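Local coordinates for protein reducing-end xylose-releasing exo-oligoxylanase Rex8A (Paenibacillus barcinonensis, PDB 6SUD) that hydrolyses xylooligosaccharides, linear or branched, as an exo-oligoxylanase of glycosyl hydrolase family 8 that releases xylose from their reducing ends, at residues 300-305 with 345-350; 325-330 with 367-372. The protein carries 1 engineered substitution. One frame throughout, in Å; residues are numbered along the deposited sequence.

The two contacts join neighbouring parts of one family 8 glycosidase domain, and their centres lie about 11 Å apart. Along the chain the segments alternate: 300-305, then 325-330, then 345-350, and last 367-372. Helix 341-349 carries one half of contact 1 and touches contact 2, which joins helices 322-331 and 359-373: R347 rests on L326 and F348 packs against M370, while Y305 meets L325 and N329 from the loop side. Contact 1 lies at the surface, its centre about 21 Å from the centre of the chain; contact 2 is buried, its centre about 11 Å from that point. Together they run from the periphery of the helical domain inward to a layer nearer the xylose-binding region.

Contact 1 of 2, residues 300-305 with 345-350; sequences IDVSDY and VKRFWN
D301 OD1 takes the backbone N-H of S303, with S303 N 3.1 Å from it and above the carboxylate plane, while D301 OD2 lies obliquely near R347 NH2. This Asx turn suits aspartate, whose short side chain can fold back onto an N-H two residues on; S303 OG also lies at OD1, but at a doubtfully short distance. D301 OD2 is 4.4 Å from R347 NH2, too far for a salt bridge, so any attraction is probably modest. The turn overlaps the start of the short 3-10 segment 302-304, part of the loop joining helix 285-297 to strand 306-308 in this largely helical family 8 domain. R347 reaches that loop from helix 341-349: CG lies anti to the backbone N (chi1 175°) and the chain then bends at chi2 (68°), bringing a guanidinium face over V302 CG2, though so closely in the model that the exact placement is doubtful. Valine offers a short branched hydrocarbon that a guanidinium can lie against. Were R347 an alanine, V302 would probably lose that cover and L326 one of its neighbours. The turn also sets V302 CA 3.7 Å above the plane of the Y305 ring, over its centre.

Contact 2 of 2, residues 325-330 with 367-372; sequences LLATNA and FFTMLA
T369 reaches across to helix 322-331 and donates its hydroxyl to the backbone carbonyl of A327, with OG1 2.8 Å from A327 O. The donor stands 72° out of the carbonyl plane, so the hydroxyl comes at the oxygen from above. With chi1 at -60°, OG1 sits beside the T369 backbone N and the methyl CG2 is anti to it. Both branches therefore face A327 O, T369 CG2 lying 3.3 Å from that oxygen. The single hydroxyl proton is also within reach of L365 O, one turn back in its own helix, and is probably shared between the two carbonyls, which together probably limit rotation about the CA-CB bond. Here the packing is tight: the CA atoms of A327 and T369 are 5.8 Å apart. A327 CB lies 3.6 Å from T369 OG1, and alanine's single methyl suits the place, letting the threonine hydroxyl come up to the backbone carbonyl. Segments 325-330 and 367-372 run in roughly the same direction, their axes at 24°. These short axes approach to 8.9 Å, and helix 341-349 comes between the two helices in sequence, an arrangement consistent with the (alpha/alpha)6 barrel of family 8 enzymes. One turn further on, the contact is looser: A330 CB and T369 CG2 touch as methyl groups at 4.1 Å, and F348 of helix 341-349 packs on both residues. On the far side T328 points away from helix 359-373, its side chain about 10 Å from that of D265, the inferred proton acceptor.

Contact 1 of 2, residues 300-305 with 345-350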
ATOM      1  N   ILE A 300     -11.152  11.843  18.673  1.00 17.66           N
ATOM      2  CA  ILE A 300     -12.021  10.655  18.455  1.00 17.78           C
ATOM      3  C   ILE A 300     -11.279   9.412  18.938  1.00 18.46           C
ATOM      4  O   ILE A 300     -10.151   9.148  18.470  1.00 18.38           O
ATOM      5  CB  ILE A 300     -12.497  10.517  16.998  1.00 17.84           C
ATOM      6  CG1 ILE A 300     -13.226  11.784  16.528  1.00 17.64           C
ATOM      7  CG2 ILE A 300     -13.363   9.271  16.876  1.00 17.55           C
ATOM      8  CD1 ILE A 300     -13.517  11.840  15.042  1.00 17.46           C
ATOM      9  N   ASP A 301     -11.904   8.674  19.853  1.00 19.30           N
ATOM     10  CA  ASP A 301     -11.323   7.413  20.368  1.00 19.25           C
ATOM     11  C   ASP A 301     -11.307   6.393  19.231  1.00 17.18           C
ATOM     12  O   ASP A 301     -12.317   6.294  18.524  1.00 15.37           O
ATOM     13  CB  ASP A 301     -12.140   6.829  21.516  1.00 22.35           C
ATOM     14  CG  ASP A 301     -11.359   5.802  22.316  1.00 25.60           C
ATOM     15  OD1 ASP A 301     -11.692   4.603  22.201  1.00 30.47           O
ATOM     16  OD2 ASP A 301     -10.400   6.193  23.014  1.00 30.63           O
ATOM     17  N   VAL A 302     -10.238   5.605  19.139  1.00 16.38           N
ATOM     18  CA  VAL A 302     -10.079   4.517  18.128  1.00 16.09           C
ATOM     19  C   VAL A 302     -11.272   3.558  18.215  1.00 16.35           C
ATOM     20  O   VAL A 302     -11.757   3.115  17.169  1.00 16.78           O
ATOM     21  CB  VAL A 302      -8.749   3.776  18.348  1.00 16.13           C
ATOM     22  CG1 VAL A 302      -8.614   2.557  17.451  1.00 16.44           C
ATOM     23  CG2 VAL A 302      -7.557   4.697  18.168  1.00 16.68           C
ATOM     24  N   SER A 303     -11.773   3.263  19.411  1.00 16.59           N
ATOM     25  CA  SER A 303     -12.913   2.323  19.572  1.00 17.17           C
ATOM     26  C   SER A 303     -14.225   2.964  19.095  1.00 16.83           C
ATOM     27  O   SER A 303     -15.217   2.229  18.967  1.00 17.56           O
ATOM     28  CB  SER A 303     -13.006   1.855  20.990  1.00 17.48           C
ATOM     29  OG  SER A 303     -13.395   2.931  21.822  1.00 18.23           O
ATOM     30  N   ASP A 304     -14.226   4.271  18.823  1.00 15.87           N
ATOM     31  CA  ASP A 304     -15.397   5.040  18.348  1.00 15.53           C
ATOM     32  C   ASP A 304     -15.307   5.318  16.846  1.00 13.80           C
ATOM     33  O   ASP A 304     -16.259   5.899  16.318  1.00 13.02           O
ATOM     34  CB  ASP A 304     -15.461   6.375  19.081  1.00 17.28           C
ATOM     35  CG  ASP A 304     -16.820   7.028  19.018  1.00 19.86           C
ATOM     36  OD1 ASP A 304     -17.833   6.307  18.842  1.00 22.41           O
ATOM     37  OD2 ASP A 304     -16.860   8.249  19.175  1.00 24.25           O
ATOM     38  N   TYR A 305     -14.196   4.976  16.183  1.00 11.64           N
ATOM     39  CA  TYR A 305     -14.046   5.228  14.726  1.00 10.82           C
ATOM     40  C   TYR A 305     -15.254   4.633  13.992  1.00 10.44           C
ATOM     41  O   TYR A 305     -15.620   3.475  14.247  1.00 10.16           O
ATOM     42  CB  TYR A 305     -12.751   4.610  14.207  1.00 10.44           C
ATOM     43  CG  TYR A 305     -11.463   5.324  14.518  1.00  9.85           C
ATOM     44  CD1 TYR A 305     -11.424   6.644  14.945  1.00 10.01           C
ATOM     45  CD2 TYR A 305     -10.257   4.671  14.337  1.00  9.80           C
ATOM     46  CE1 TYR A 305     -10.223   7.294  15.185  1.00  9.98           C
ATOM     47  CE2 TYR A 305      -9.048   5.307  14.557  1.00  9.75           C
ATOM     48  CZ  TYR A 305      -9.031   6.629  14.970  1.00  9.71           C
ATOM     49  OH  TYR A 305      -7.837   7.247  15.198  1.00  9.91           O
ATOM     50  N   VAL A 345       1.777   9.412  17.199  1.00 11.47           N
ATOM     51  CA  VAL A 345       2.997   8.559  17.245  1.00 11.70           C
ATOM     52  C   VAL A 345       2.972   7.788  18.563  1.00 12.56           C
ATOM     53  O   VAL A 345       3.228   6.567  18.546  1.00 12.51           O
ATOM     54  CB  VAL A 345       4.286   9.395  17.113  1.00 11.76           C
ATOM     55  CG1 VAL A 345       5.532   8.578  17.411  1.00 12.20           C
ATOM     56  CG2 VAL A 345       4.421  10.040  15.747  1.00 11.73           C
ATOM     57  N   LYS A 346       2.694   8.479  19.665  1.00 13.93           N
ATOM     58  CA  LYS A 346       2.647   7.861  21.019  1.00 14.96           C
ATOM     59  C   LYS A 346       1.466   6.890  21.099  1.00 14.69           C
ATOM     60  O   LYS A 346       1.653   5.783  21.643  1.00 15.19           O
ATOM     61  CB  LYS A 346       2.541   8.935  22.103  1.00 16.53           C
ATOM     62  CG  LYS A 346       2.421   8.408  23.525  1.00 18.65           C
ATOM     63  CD  LYS A 346       2.268   9.508  24.554  1.00 20.65           C
ATOM     64  CE  LYS A 346       3.303   9.449  25.657  1.00 22.61           C
ATOM     65  NZ  LYS A 346       2.875   8.557  26.760  1.00 24.15           N
ATOM     66  N   ARG A 347       0.297   7.288  20.593  1.00 14.65           N
ATOM     67  CA  ARG A 347      -0.923   6.440  20.640  1.00 14.81           C
ATOM     68  C   ARG A 347      -0.624   5.134  19.897  1.00 13.53           C
ATOM     69  O   ARG A 347      -1.013   4.069  20.380  1.00 13.53           O
ATOM     70  CB  ARG A 347      -2.116   7.176  20.025  1.00 17.06           C
ATOM     71  CG  ARG A 347      -3.384   6.340  19.911  1.00 19.01           C
ATOM     72  CD  ARG A 347      -3.976   6.013  21.260  1.00 21.46           C
ATOM     73  NE  ARG A 347      -5.376   5.601  21.190  1.00 23.89           N
ATOM     74  CZ  ARG A 347      -5.804   4.357  20.964  1.00 25.71           C
ATOM     75  NH1 ARG A 347      -4.951   3.362  20.752  1.00 27.18           N
ATOM     76  NH2 ARG A 347      -7.102   4.114  20.930  1.00 25.85           N
ATOM     77  N   PHE A 348       0.052   5.230  18.753  1.00 12.09           N
ATOM     78  CA  PHE A 348       0.367   4.053  17.912  1.00 11.42           C
ATOM     79  C   PHE A 348       1.331   3.125  18.660  1.00 11.76           C
ATOM     80  O   PHE A 348       1.093   1.894  18.696  1.00 11.13           O
ATOM     81  CB  PHE A 348       0.948   4.488  16.568  1.00 10.97           C
ATOM     82  CG  PHE A 348       1.287   3.302  15.711  1.00 10.72           C
ATOM     83  CD1 PHE A 348       0.278   2.579  15.089  1.00 10.70           C
ATOM     84  CD2 PHE A 348       2.593   2.854  15.603  1.00 10.67           C
ATOM     85  CE1 PHE A 348       0.578   1.461  14.333  1.00 10.15           C
ATOM     86  CE2 PHE A 348       2.890   1.732  14.856  1.00 10.50           C
ATOM     87  CZ  PHE A 348       1.882   1.048  14.213  1.00 10.37           C
ATOM     88  N   TRP A 349       2.394   3.694  19.230  1.00 12.19           N
ATOM     89  CA  TRP A 349       3.425   2.944  19.995  1.00 13.06           C
ATOM     90  C   TRP A 349       2.729   2.088  21.060  1.00 12.71           C
ATOM     91  O   TRP A 349       3.148   0.932  21.284  1.00 13.19           O
ATOM     92  CB  TRP A 349       4.454   3.898  20.623  1.00 13.23           C
ATOM     93  CG  TRP A 349       5.487   3.199  21.451  1.00 13.60           C
ATOM     94  CD1 TRP A 349       5.410   2.940  22.789  1.00 14.17           C
ATOM     95  CD2 TRP A 349       6.734   2.633  21.004  1.00 13.84           C
ATOM     96  NE1 TRP A 349       6.529   2.274  23.211  1.00 14.20           N
ATOM     97  CE2 TRP A 349       7.363   2.078  22.141  1.00 14.04           C
ATOM     98  CE3 TRP A 349       7.390   2.557  19.770  1.00 14.11           C
ATOM     99  CZ2 TRP A 349       8.596   1.434  22.071  1.00 14.05           C
ATOM    100  CZ3 TRP A 349       8.617   1.931  19.701  1.00 13.85           C
ATOM    101  CH2 TRP A 349       9.208   1.371  20.836  1.00 14.10           C
ATOM    102  N   ASN A 350       1.686   2.634  21.686  1.00 13.31           N
ATOM    103  CA  ASN A 350       1.003   2.004  22.845  1.00 13.63           C
ATOM    104  C   ASN A 350      -0.127   1.085  22.358  1.00 14.54           C
ATOM    105  O   ASN A 350      -0.767   0.456  23.212  1.00 14.77           O
ATOM    106  CB  ASN A 350       0.563   3.083  23.834  1.00 13.60           C
ATOM    107  CG  ASN A 350       1.747   3.786  24.459  1.00 13.27           C
ATOM    108  OD1 ASN A 350       1.891   5.003  24.348  1.00 14.85           O
ATOM    109  ND2 ASN A 350       2.623   3.020  25.081  1.00 13.04           N
TER

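Contact 2 of 2, residues 325-330 with 367-372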
ATOM      1  N   LEU A 325      -6.952   2.185  10.610  1.00  7.21           N
ATOM      2  CA  LEU A 325      -7.190   3.642  10.544  1.00  7.26           C
ATOM      3  C   LEU A 325      -6.219   4.369  11.488  1.00  7.25           C
ATOM      4  O   LEU A 325      -5.567   5.326  11.034  1.00  6.89           O
ATOM      5  CB  LEU A 325      -8.645   3.945  10.894  1.00  7.40           C
ATOM      6  CG  LEU A 325      -8.993   5.431  10.952  1.00  7.44           C
ATOM      7  CD1 LEU A 325      -8.398   6.211   9.792  1.00  7.56           C
ATOM      8  CD2 LEU A 325     -10.499   5.606  10.985  1.00  7.68           C
ATOM      9  N   LEU A 326      -6.103   3.952  12.755  1.00  7.17           N
ATOM     10  CA  LEU A 326      -5.141   4.586  13.702  1.00  7.61           C
ATOM     11  C   LEU A 326      -3.737   4.553  13.088  1.00  7.23           C
ATOM     12  O   LEU A 326      -3.046   5.574  13.148  1.00  7.55           O
ATOM     13  CB  LEU A 326      -5.136   3.873  15.057  1.00  8.24           C
ATOM     14  CG  LEU A 326      -4.019   4.345  15.990  1.00  8.88           C
ATOM     15  CD1 LEU A 326      -4.198   5.821  16.322  1.00  8.92           C
ATOM     16  CD2 LEU A 326      -3.942   3.496  17.238  1.00  9.75           C
ATOM     17  N   ALA A 327      -3.323   3.427  12.511  1.00  6.73           N
ATOM     18  CA  ALA A 327      -1.988   3.242  11.898  1.00  6.59           C
ATOM     19  C   ALA A 327      -1.758   4.286  10.790  1.00  6.47           C
ATOM     20  O   ALA A 327      -0.698   4.911  10.808  1.00  6.21           O
ATOM     21  CB  ALA A 327      -1.844   1.827  11.387  1.00  6.69           C
ATOM     22  N   THR A 328      -2.710   4.474   9.875  1.00  6.24           N
ATOM     23  CA  THR A 328      -2.535   5.400   8.716  1.00  6.50           C
ATOM     24  C   THR A 328      -2.495   6.832   9.246  1.00  6.50           C
ATOM     25  O   THR A 328      -1.696   7.636   8.746  1.00  6.59           O
ATOM     26  CB  THR A 328      -3.592   5.175   7.632  1.00  6.53           C
ATOM     27  OG1 THR A 328      -4.915   5.459   8.091  1.00  6.91           O
ATOM     28  CG2 THR A 328      -3.537   3.754   7.106  1.00  6.57           C
ATOM     29  N   ASN A 329      -3.319   7.123  10.254  1.00  6.94           N
ATOM     30  CA  ASN A 329      -3.372   8.462  10.903  1.00  7.46           C
ATOM     31  C   ASN A 329      -2.019   8.763  11.557  1.00  7.46           C
ATOM     32  O   ASN A 329      -1.569   9.905  11.480  1.00  7.38           O
ATOM     33  CB  ASN A 329      -4.500   8.559  11.936  1.00  7.40           C
ATOM     34  CG  ASN A 329      -5.885   8.602  11.320  1.00  7.78           C
ATOM     35  OD1 ASN A 329      -6.053   8.999  10.163  1.00  7.53           O
ATOM     36  ND2 ASN A 329      -6.895   8.235  12.099  1.00  8.05           N
ATOM     37  N   ALA A 330      -1.406   7.776  12.210  1.00  7.46           N
ATOM     38  CA  ALA A 330      -0.084   7.926  12.855  1.00  7.71           C
ATOM     39  C   ALA A 330       0.988   8.093  11.772  1.00  7.71           C
ATOM     40  O   ALA A 330       1.886   8.919  11.943  1.00  7.62           O
ATOM     41  CB  ALA A 330       0.179   6.753  13.765  1.00  7.85           C
ATOM     42  N   PHE A 367       1.941  -2.675  10.339  1.00  9.16           N
ATOM     43  CA  PHE A 367       3.369  -2.980  10.072  1.00  9.66           C
ATOM     44  C   PHE A 367       4.016  -1.880   9.230  1.00  9.88           C
ATOM     45  O   PHE A 367       5.160  -1.471   9.527  1.00  9.77           O
ATOM     46  CB  PHE A 367       3.563  -4.340   9.412  1.00 10.32           C
ATOM     47  CG  PHE A 367       5.023  -4.689   9.366  1.00 10.93           C
ATOM     48  CD1 PHE A 367       5.660  -5.189  10.483  1.00 12.01           C
ATOM     49  CD2 PHE A 367       5.779  -4.428   8.244  1.00 11.62           C
ATOM     50  CE1 PHE A 367       7.018  -5.462  10.471  1.00 11.71           C
ATOM     51  CE2 PHE A 367       7.132  -4.732   8.220  1.00 12.18           C
ATOM     52  CZ  PHE A 367       7.745  -5.247   9.335  1.00 12.11           C
ATOM     53  N   PHE A 368       3.328  -1.400   8.195  1.00  9.68           N
ATOM     54  CA  PHE A 368       3.881  -0.335   7.326  1.00  9.95           C
ATOM     55  C   PHE A 368       4.103   0.929   8.150  1.00  9.50           C
ATOM     56  O   PHE A 368       5.137   1.599   7.948  1.00  9.35           O
ATOM     57  CB  PHE A 368       2.996  -0.060   6.121  1.00 10.47           C
ATOM     58  CG  PHE A 368       2.986  -1.179   5.110  1.00 11.24           C
ATOM     59  CD1 PHE A 368       4.164  -1.659   4.550  1.00 11.93           C
ATOM     60  CD2 PHE A 368       1.784  -1.707   4.673  1.00 11.84           C
ATOM     61  CE1 PHE A 368       4.137  -2.667   3.597  1.00 12.08           C
ATOM     62  CE2 PHE A 368       1.759  -2.697   3.702  1.00 11.92           C
ATOM     63  CZ  PHE A 368       2.935  -3.187   3.183  1.00 12.07           C
ATOM     64  N   THR A 369       3.213   1.212   9.100  1.00  9.07           N
ATOM     65  CA  THR A 369       3.399   2.368  10.016  1.00  9.27           C
ATOM     66  C   THR A 369       4.595   2.115  10.954  1.00  9.31           C
ATOM     67  O   THR A 369       5.334   3.068  11.235  1.00  8.70           O
ATOM     68  CB  THR A 369       2.124   2.713  10.791  1.00  9.29           C
ATOM     69  OG1 THR A 369       1.125   3.040   9.829  1.00  9.27           O
ATOM     70  CG2 THR A 369       2.326   3.888  11.723  1.00  9.26           C
ATOM     71  N   MET A 370       4.773   0.898  11.460  1.00 10.05           N
ATOM     72  CA  MET A 370       5.889   0.591  12.397  1.00 11.14           C
ATOM     73  C   MET A 370       7.214   0.772  11.648  1.00 10.67           C
ATOM     74  O   MET A 370       8.164   1.404  12.197  1.00 10.44           O
ATOM     75  CB  MET A 370       5.760  -0.830  12.960  1.00 13.06           C
ATOM     76  CG  MET A 370       6.740  -1.163  14.077  1.00 14.55           C
ATOM     77  SD  MET A 370       6.546  -0.141  15.554  1.00 17.98           S
ATOM     78  CE  MET A 370       5.015  -0.802  16.200  1.00 16.77           C
ATOM     79  N   LEU A 371       7.269   0.273  10.415  1.00 10.09           N
ATOM     80  CA  LEU A 371       8.428   0.511   9.515  1.00 10.37           C
ATOM     81  C   LEU A 371       8.675   2.012   9.367  1.00 10.19           C
ATOM     82  O   LEU A 371       9.784   2.454   9.638  1.00 10.33           O
ATOM     83  CB  LEU A 371       8.132  -0.107   8.149  1.00 10.60           C
ATOM     84  CG  LEU A 371       8.470  -1.582   7.990  1.00 10.84           C
ATOM     85  CD1 LEU A 371       8.172  -2.026   6.564  1.00 11.04           C
ATOM     86  CD2 LEU A 371       9.922  -1.850   8.333  1.00 10.67           C
ATOM     87  N   ALA A 372       7.652   2.765   8.956  1.00 10.13           N
ATOM     88  CA  ALA A 372       7.778   4.190   8.560  1.00 10.09           C
ATOM     89  C   ALA A 372       8.181   5.049   9.757  1.00  9.96           C
ATOM     90  O   ALA A 372       9.104   5.867   9.622  1.00 10.35           O
ATOM     91  CB  ALA A 372       6.490   4.684   7.945  1.00  9.84           C
TER